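Local coordinates for protein indole-3-acetic acid-amido synthetase GH3.15 (Arabidopsis thaliana, PDB 6E1Q) that uses ATP to join glutamine, and possibly cysteine, to the auxin precursor indole-3-butyric acid, and also conjugates 4-(2,4-dichlorophenoxy)butanoate with glutamine, at residues T161-T164 and S165-S169; I108-T112 and E113-Q117; L215-F219 and A220-L224. One frame throughout, in Å; residues are numbered along the deposited sequence.

Contact 1 (T161-T164 and S165-S169); sequences TMVT and SFLKS. With CFA ((2,4-dichlorophenoxy)acetic acid), chain D.
The carbonyls of T161, M162, V163 and T164 receive the N-H groups of S165, F166, L167 and K168, four successive i to i+4 bonds that set up the start of helix 162-172. The straightest runs from L167 N to V163 O, 2.8 Å long with an angle of 175° at the hydrogen. T161 is the N-cap. Its OG1 turns over the helix end and accepts from T164 N at 3.1 Å, so this first-turn amide has a partner. T161 OG1 is also hydrogen-bonded to Y145 OH, and T164 OG1 to A187 O. The first turn is thus tied to two loops.

V163 and L167 lie side by side and point the same way. V163 has CG1 anti to its backbone N (chi1 172°), which sends its two methyls to different neighbours. CG1 packs on L167 CD1 at 3.9 Å. CG2 faces the bound (2,4-dichlorophenoxy)acetic acid of chain D and meets its chlorine CL3 at 3.5 Å. F166 brings a ring face to the same ligand. Its CD2 is 3.6 Å from C3' of the ligand. The aryl ring is shifted toward the rim of the F166 ring, and the two planes are tilted by about 30°. M162 approaches F166 from another direction. Its chain bends at chi2 and chi3 and returns CE to the helix, 3.9 Å from F166 CB and near the plane of the F166 ring. S165 and M162 also lie against L95 of strand 91-97.

The chemistry is divided. The T161 hydroxyl serves the capped end, while V163 and F166 offer carbon atoms alone to the chlorinated aryl group. This implies that the helix holds the aryl end of the ligand by van der Waals contact.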
loop_
_atom_site.group_PDB
_atom_site.type_symbol
_atom_site.label_atom_id
_atom_site.label_comp_id
_atom_site.label_asym_id
_atom_site.label_seq_id
_atom_site.Cartn_x
_atom_site.Cartn_y
_atom_site.Cartn_z
ATOM N N THR A 161 -3.143 5.426 -12.554
ATOM C CA THR A 161 -2.855 4.462 -11.497
ATOM C C THR A 161 -3.509 3.131 -11.822
ATOM O O THR A 161 -4.440 3.046 -12.634
ATOM C CB THR A 161 -3.341 4.951 -10.130
ATOM O OG1 THR A 161 -4.764 5.143 -10.155
ATOM C CG2 THR A 161 -2.663 6.286 -9.771
ATOM N N MET A 162 -2.996 2.077 -11.188
ATOM C CA MET A 162 -3.586 0.754 -11.371
ATOM C C MET A 162 -5.010 0.702 -10.827
ATOM O O MET A 162 -5.903 0.104 -11.452
ATOM C CB MET A 162 -2.714 -0.302 -10.696
ATOM C CG MET A 162 -3.387 -1.644 -10.615
ATOM S SD MET A 162 -3.258 -2.442 -12.219
ATOM C CE MET A 162 -4.971 -2.799 -12.583
ATOM N N VAL A 163 -5.240 1.321 -9.665
ATOM C CA VAL A 163 -6.588 1.360 -9.097
ATOM C C VAL A 163 -7.557 2.022 -10.069
ATOM O O VAL A 163 -8.630 1.481 -10.369
ATOM C CB VAL A 163 -6.573 2.080 -7.739
ATOM C CG1 VAL A 163 -7.984 2.287 -7.267
ATOM C CG2 VAL A 163 -5.754 1.265 -6.726
ATOM N N THR A 164 -7.192 3.200 -10.589
ATOM C CA THR A 164 -8.085 3.869 -11.533
ATOM C C THR A 164 -8.347 2.988 -12.746
ATOM O O THR A 164 -9.489 2.857 -13.195
ATOM C CB THR A 164 -7.504 5.206 -11.977
ATOM O OG1 THR A 164 -7.400 6.088 -10.856
ATOM C CG2 THR A 164 -8.379 5.822 -13.040
ATOM N N SER A 165 -7.292 2.370 -13.288
ATOM C CA SER A 165 -7.465 1.501 -14.447
ATOM C C SER A 165 -8.372 0.326 -14.112
ATOM O O SER A 165 -9.224 -0.068 -14.923
ATOM C CB SER A 165 -6.105 0.990 -14.928
ATOM O OG SER A 165 -5.326 2.070 -15.392
ATOM N N PHE A 166 -8.188 -0.250 -12.920
ATOM C CA PHE A 166 -9.025 -1.358 -12.477
ATOM C C PHE A 166 -10.487 -0.929 -12.375
ATOM O O PHE A 166 -11.372 -1.562 -12.959
ATOM C CB PHE A 166 -8.500 -1.879 -11.136
ATOM C CG PHE A 166 -9.169 -3.136 -10.660
ATOM C CD1 PHE A 166 -8.705 -4.382 -11.063
ATOM C CD2 PHE A 166 -10.240 -3.079 -9.777
ATOM C CE1 PHE A 166 -9.311 -5.546 -10.614
ATOM C CE2 PHE A 166 -10.854 -4.240 -9.327
ATOM C CZ PHE A 166 -10.389 -5.472 -9.748
ATOM N N LEU A 167 -10.750 0.168 -11.662
ATOM C CA LEU A 167 -12.123 0.638 -11.484
ATOM C C LEU A 167 -12.745 1.060 -12.807
ATOM O O LEU A 167 -13.890 0.698 -13.116
ATOM C CB LEU A 167 -12.154 1.802 -10.490
ATOM C CG LEU A 167 -11.699 1.407 -9.092
ATOM C CD1 LEU A 167 -11.768 2.604 -8.153
ATOM C CD2 LEU A 167 -12.557 0.242 -8.583
ATOM N N LYS A 168 -12.011 1.837 -13.600
ATOM C CA LYS A 168 -12.545 2.277 -14.887
ATOM C C LYS A 168 -12.933 1.090 -15.764
ATOM O O LYS A 168 -13.931 1.140 -16.491
ATOM C CB LYS A 168 -11.520 3.169 -15.588
ATOM C CG LYS A 168 -12.016 3.858 -16.838
ATOM C CD LYS A 168 -10.883 4.591 -17.547
ATOM C CE LYS A 168 -11.211 4.834 -19.017
ATOM N NZ LYS A 168 -11.055 6.265 -19.405
ATOM N N SER A 169 -12.169 0.006 -15.710
ATOM C CA SER A 169 -12.493 -1.092 -16.609
ATOM C C SER A 169 -13.737 -1.848 -16.157
ATOM O O SER A 169 -14.612 -2.154 -16.981
ATOM C CB SER A 169 -11.319 -2.049 -16.742
ATOM O OG SER A 169 -11.704 -3.092 -17.616
HETATM C C1 CFA D . -3.845 -4.957 -6.018
HETATM C C2 CFA D . -5.168 -4.251 -5.705
HETATM C "C1'" CFA D . -7.490 -4.485 -6.253
HETATM C "C2'" CFA D . -8.023 -3.231 -6.535
HETATM C "C3'" CFA D . -9.355 -2.966 -6.243
HETATM C "C4'" CFA D . -10.154 -3.949 -5.678
HETATM C "C5'" CFA D . -9.622 -5.196 -5.405
HETATM CL CL3 CFA D . -7.008 -1.954 -7.270
HETATM C "C6'" CFA D . -8.297 -5.463 -5.696
HETATM O O1 CFA D . -3.855 -6.185 -6.277
HETATM O O2 CFA D . -2.745 -4.338 -6.016
HETATM O "O1'" CFA D . -6.151 -4.795 -6.543
HETATM CL CL4 CFA D . -11.871 -3.629 -5.297
#

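Contact 2 (I108-T112 and E113-Q117); sequences IPLTT and EDLEQ
T111 is the N-cap where strand 105-111 gives way to helix 112-132, and the contact is this strand-to-helix turn. The axes of strand 108-111 and helix 113-117 lie at 77° to each other and pass 6.4 Å apart.

E113 comes first. Its chain bends at chi2 (81°) and brings the carboxylate back toward the turn. A water accepts from T112 N at 2.8 Å and gives a weak bond to E113 OE1. D114 follows. Its backbone N donates to T111 OG1 at 3.3 Å, the capping bond. The D114 side chain crosses that of L110 at about a right angle, with L110 CD1 3.7 Å from D114 CG. The two oxygens are held from outside: OD1 forms a salt bridge with R118, and OD2 is hydrogen-bonded to S399 OG. That probably keeps the group from turning. L115 N donates to T111 O at 2.9 Å. L115 CB rests on L110 CD2 at 3.8 Å, so L110 spreads its two methyls over neighbouring residues of the first turn. E116 N reaches T112 O at 2.8 Å. The E116 side chain runs alongside T112, and its OE1 ends 4.0 Å from T112 CG2.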
loop_
_atom_site.group_PDB
_atom_site.type_symbol
_atom_site.label_atom_id
_atom_site.label_comp_id
_atom_site.label_asym_id
_atom_site.label_seq_id
_atom_site.Cartn_x
_atom_site.Cartn_y
_atom_site.Cartn_z
ATOM N N ILE A 108 4.837 1.933 -15.865
ATOM C CA ILE A 108 4.818 0.502 -16.133
ATOM C C ILE A 108 3.793 0.197 -17.227
ATOM O O ILE A 108 2.606 0.506 -17.070
ATOM C CB ILE A 108 4.513 -0.299 -14.858
ATOM C CG1 ILE A 108 5.620 -0.082 -13.809
ATOM C CG2 ILE A 108 4.381 -1.778 -15.181
ATOM C CD1 ILE A 108 6.985 -0.570 -14.251
ATOM N N PRO A 109 4.196 -0.418 -18.337
ATOM C CA PRO A 109 3.225 -0.786 -19.380
ATOM C C PRO A 109 2.189 -1.773 -18.867
ATOM O O PRO A 109 2.492 -2.642 -18.047
ATOM C CB PRO A 109 4.094 -1.419 -20.474
ATOM C CG PRO A 109 5.479 -0.891 -20.216
ATOM C CD PRO A 109 5.582 -0.725 -18.723
ATOM N N LEU A 110 0.954 -1.626 -19.370
ATOM C CA LEU A 110 -0.135 -2.562 -19.115
ATOM C C LEU A 110 -0.867 -2.824 -20.424
ATOM O O LEU A 110 -1.284 -1.882 -21.103
ATOM C CB LEU A 110 -1.108 -2.010 -18.065
ATOM C CG LEU A 110 -2.298 -2.898 -17.685
ATOM C CD1 LEU A 110 -1.823 -4.178 -17.014
ATOM C CD2 LEU A 110 -3.288 -2.153 -16.782
ATOM N N THR A 111 -1.002 -4.095 -20.793
ATOM C CA THR A 111 -1.851 -4.469 -21.916
ATOM C C THR A 111 -3.291 -4.715 -21.443
ATOM O O THR A 111 -3.558 -4.981 -20.263
ATOM C CB THR A 111 -1.314 -5.717 -22.625
ATOM O OG1 THR A 111 -1.357 -6.834 -21.731
ATOM C CG2 THR A 111 0.124 -5.508 -23.065
ATOM N N THR A 112 -4.222 -4.610 -22.396
ATOM C CA THR A 112 -5.643 -4.793 -22.101
ATOM C C THR A 112 -5.931 -6.210 -21.604
ATOM O O THR A 112 -6.717 -6.404 -20.665
ATOM C CB THR A 112 -6.468 -4.468 -23.354
ATOM O OG1 THR A 112 -6.505 -3.049 -23.549
ATOM C CG2 THR A 112 -7.899 -4.989 -23.231
ATOM N N GLU A 113 -5.282 -7.204 -22.206
ATOM C CA GLU A 113 -5.446 -8.588 -21.783
ATOM C C GLU A 113 -4.952 -8.782 -20.355
ATOM O O GLU A 113 -5.630 -9.410 -19.528
ATOM C CB GLU A 113 -4.696 -9.518 -22.742
ATOM C CG GLU A 113 -5.265 -9.575 -24.172
ATOM C CD GLU A 113 -4.841 -8.402 -25.075
ATOM O OE1 GLU A 113 -4.232 -7.419 -24.584
ATOM O OE2 GLU A 113 -5.129 -8.471 -26.293
ATOM N N ASP A 114 -3.750 -8.273 -20.059
ATOM C CA ASP A 114 -3.229 -8.328 -18.697
ATOM C C ASP A 114 -4.226 -7.702 -17.728
ATOM O O ASP A 114 -4.561 -8.296 -16.700
ATOM C CB ASP A 114 -1.856 -7.640 -18.646
ATOM C CG ASP A 114 -1.140 -7.809 -17.301
ATOM O OD1 ASP A 114 -1.801 -8.093 -16.283
ATOM O OD2 ASP A 114 0.102 -7.629 -17.252
ATOM N N LEU A 115 -4.770 -6.531 -18.079
ATOM C CA LEU A 115 -5.730 -5.875 -17.199
ATOM C C LEU A 115 -6.985 -6.724 -17.013
ATOM O O LEU A 115 -7.494 -6.865 -15.892
ATOM C CB LEU A 115 -6.105 -4.501 -17.744
ATOM C CG LEU A 115 -7.209 -3.813 -16.937
ATOM C CD1 LEU A 115 -6.781 -3.626 -15.474
ATOM C CD2 LEU A 115 -7.571 -2.483 -17.545
ATOM N N GLU A 116 -7.525 -7.270 -18.103
ATOM C CA GLU A 116 -8.754 -8.043 -17.966
ATOM C C GLU A 116 -8.498 -9.337 -17.201
ATOM O O GLU A 116 -9.328 -9.758 -16.389
ATOM C CB GLU A 116 -9.364 -8.305 -19.342
ATOM C CG GLU A 116 -10.540 -7.369 -19.649
ATOM C CD GLU A 116 -10.753 -7.140 -21.133
ATOM O OE1 GLU A 116 -10.226 -7.934 -21.944
ATOM O OE2 GLU A 116 -11.450 -6.161 -21.488
ATOM N N GLN A 117 -7.331 -9.954 -17.403
ATOM C CA GLN A 117 -6.962 -11.115 -16.593
ATOM C C GLN A 117 -6.931 -10.779 -15.105
ATOM O O GLN A 117 -7.343 -11.596 -14.270
ATOM C CB GLN A 117 -5.614 -11.668 -17.038
ATOM C CG GLN A 117 -5.110 -12.763 -16.120
ATOM C CD GLN A 117 -4.095 -13.659 -16.781
ATOM O OE1 GLN A 117 -4.452 -14.596 -17.498
ATOM N NE2 GLN A 117 -2.815 -13.380 -16.544
HETATM O O HOH W 1 -3.928 -4.137 -25.188
#

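Contact 3 (L215-F219 and A220-L224); sequences LGAPF and ASSFL. With CFA ((2,4-dichlorophenoxy)acetic acid), chain C.
S222 OG accepts the N-H of F219 at 2.9 Å, and S222 N donates to F219 O, also at 2.9 Å. Two bonds therefore join the same two residues in opposite senses. S222 OG stands beside its own backbone N (chi1 -45°), which directs it back toward F219. The return bond is bent: S222 N lies well above the plane of the F219 carbonyl. S222 CB meets the methyl of A217, CB to CB, at 3.7 Å.

That methyl also covers one face of the F223 ring. A217 CB lies 3.9 Å from the ring centroid, 22° off the normal, a CH-pi contact set toward the rim. L215 CB comes up to F223 CE1 at 4.1 Å. The F223 ring reaches from the first turn of helix 220-243 onto the strand before it. Strand 212-217 runs parallel to 140-143 and 297-298 in the N-terminal domain, whose family belongs to the ANL clan. After it the chain turns a corner at P218 and enters the helix. Replacing F223 by an alanine would probably open a gap beneath the methyl of A217 and leave L215 CB without its aromatic neighbour.

The strand's other side faces the (2,4-dichlorophenoxy)acetic acid of chain C. G216 CA is 3.2 Å from its carboxylate O2. P218 serves two partners. Its CB sits over the centre of the F219 ring, and its CG lies 3.3 Å from the ligand chlorine CL4.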
loop_
_atom_site.group_PDB
_atom_site.type_symbol
_atom_site.label_atom_id
_atom_site.label_comp_id
_atom_site.label_asym_id
_atom_site.label_seq_id
_atom_site.Cartn_x
_atom_site.Cartn_y
_atom_site.Cartn_z
ATOM N N LEU A 215 -15.495 -1.553 3.996
ATOM C CA LEU A 215 -14.737 -0.327 3.808
ATOM C C LEU A 215 -13.392 -0.681 3.193
ATOM O O LEU A 215 -12.755 -1.653 3.607
ATOM C CB LEU A 215 -14.519 0.391 5.139
ATOM C CG LEU A 215 -15.747 0.680 6.020
ATOM C CD1 LEU A 215 -15.291 1.286 7.340
ATOM C CD2 LEU A 215 -16.744 1.608 5.319
ATOM N N GLY A 216 -12.969 0.101 2.209
ATOM C CA GLY A 216 -11.707 -0.145 1.536
ATOM C C GLY A 216 -10.954 1.142 1.286
ATOM O O GLY A 216 -11.539 2.218 1.127
ATOM N N ALA A 217 -9.637 1.007 1.248
ATOM C CA ALA A 217 -8.730 2.081 0.877
ATOM C C ALA A 217 -7.401 1.445 0.529
ATOM O O ALA A 217 -7.152 0.290 0.885
ATOM C CB ALA A 217 -8.572 3.101 2.016
ATOM N N PRO A 218 -6.518 2.167 -0.157
ATOM C CA PRO A 218 -5.217 1.557 -0.482
ATOM C C PRO A 218 -4.449 1.077 0.746
ATOM O O PRO A 218 -4.004 -0.081 0.780
ATOM C CB PRO A 218 -4.480 2.679 -1.229
ATOM C CG PRO A 218 -5.580 3.570 -1.764
ATOM C CD PRO A 218 -6.665 3.526 -0.727
ATOM N N PHE A 219 -4.291 1.919 1.763
ATOM C CA PHE A 219 -3.443 1.617 2.914
ATOM C C PHE A 219 -4.193 1.799 4.231
ATOM O O PHE A 219 -5.144 2.577 4.321
ATOM C CB PHE A 219 -2.215 2.526 2.955
ATOM C CG PHE A 219 -1.613 2.813 1.610
ATOM C CD1 PHE A 219 -1.206 1.784 0.780
ATOM C CD2 PHE A 219 -1.403 4.122 1.199
ATOM C CE1 PHE A 219 -0.623 2.048 -0.453
ATOM C CE2 PHE A 219 -0.816 4.401 -0.037
ATOM C CZ PHE A 219 -0.428 3.365 -0.860
ATOM N N ALA A 220 -3.703 1.112 5.274
ATOM C CA ALA A 220 -4.181 1.376 6.633
ATOM C C ALA A 220 -4.162 2.873 6.955
ATOM O O ALA A 220 -5.129 3.412 7.499
ATOM C CB ALA A 220 -3.335 0.605 7.651
ATOM N N SER A 221 -3.076 3.570 6.608
ATOM C CA SER A 221 -2.990 4.981 6.955
ATOM C C SER A 221 -3.964 5.832 6.153
ATOM O O SER A 221 -4.289 6.948 6.582
ATOM C CB SER A 221 -1.549 5.485 6.772
ATOM O OG SER A 221 -1.046 5.211 5.479
ATOM N N SER A 222 -4.451 5.322 5.014
ATOM C CA SER A 222 -5.417 6.072 4.213
ATOM C C SER A 222 -6.667 6.388 5.007
ATOM O O SER A 222 -7.273 7.447 4.813
ATOM C CB SER A 222 -5.803 5.300 2.941
ATOM O OG SER A 222 -4.661 4.761 2.294
ATOM N N PHE A 223 -7.076 5.479 5.895
ATOM C CA PHE A 223 -8.286 5.680 6.682
ATOM C C PHE A 223 -8.146 6.822 7.677
ATOM O O PHE A 223 -9.136 7.506 7.968
ATOM C CB PHE A 223 -8.648 4.395 7.415
ATOM C CG PHE A 223 -9.228 3.356 6.522
ATOM C CD1 PHE A 223 -10.530 3.470 6.078
ATOM C CD2 PHE A 223 -8.462 2.288 6.085
ATOM C CE1 PHE A 223 -11.069 2.531 5.244
ATOM C CE2 PHE A 223 -9.005 1.321 5.243
ATOM C CZ PHE A 223 -10.306 1.448 4.818
ATOM N N LEU A 224 -6.934 7.068 8.179
ATOM C CA LEU A 224 -6.738 8.136 9.155
ATOM C C LEU A 224 -7.005 9.501 8.546
ATOM O O LEU A 224 -7.506 10.403 9.222
ATOM C CB LEU A 224 -5.319 8.087 9.714
ATOM C CG LEU A 224 -4.874 6.678 10.053
ATOM C CD1 LEU A 224 -3.414 6.672 10.524
ATOM C CD2 LEU A 224 -5.815 6.092 11.083
HETATM C C1 CFA C . -11.950 -3.168 -1.592
HETATM C C2 CFA C . -10.817 -3.943 -2.261
HETATM C "C1'" CFA C . -9.173 -2.213 -2.232
HETATM C "C2'" CFA C . -7.963 -1.693 -1.794
HETATM C "C3'" CFA C . -7.577 -0.439 -2.201
HETATM C "C4'" CFA C . -8.390 0.288 -3.032
HETATM C "C5'" CFA C . -9.589 -0.211 -3.481
HETATM CL CL3 CFA C . -6.864 -2.585 -0.708
HETATM C "C6'" CFA C . -9.975 -1.467 -3.081
HETATM O O1 CFA C . -13.079 -3.103 -2.142
HETATM O O2 CFA C . -11.739 -2.578 -0.508
HETATM O "O1'" CFA C . -9.569 -3.490 -1.818
HETATM CL CL4 CFA C . -7.865 1.897 -3.529
#

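How the contacts relate
Contacts 1 and 2 touch directly, with centres 11 Å apart. L115 of contact 2 enters between M162 and S169 of contact 1: M162 CE is 3.5 Å from L115 CD1, and S169 CB is 3.9 Å from L115 CD2. Contact 3 stands apart. Its centre is about 17 Å from that of contact 1, with nearest atoms about 5 Å apart, and about 25 Å from that of contact 2. The ligands connect contacts 1 and 3: V163 of contact 1 belongs to both pockets, and G216, A217 and P218 of contact 3 line the one of chain C. Contact 2 is farther from the ligands: the L115 side chain is about 8 Å from a bound (2,4-dichlorophenoxy)acetic acid, and that of D114 about 6 Å from substrate-binding F332.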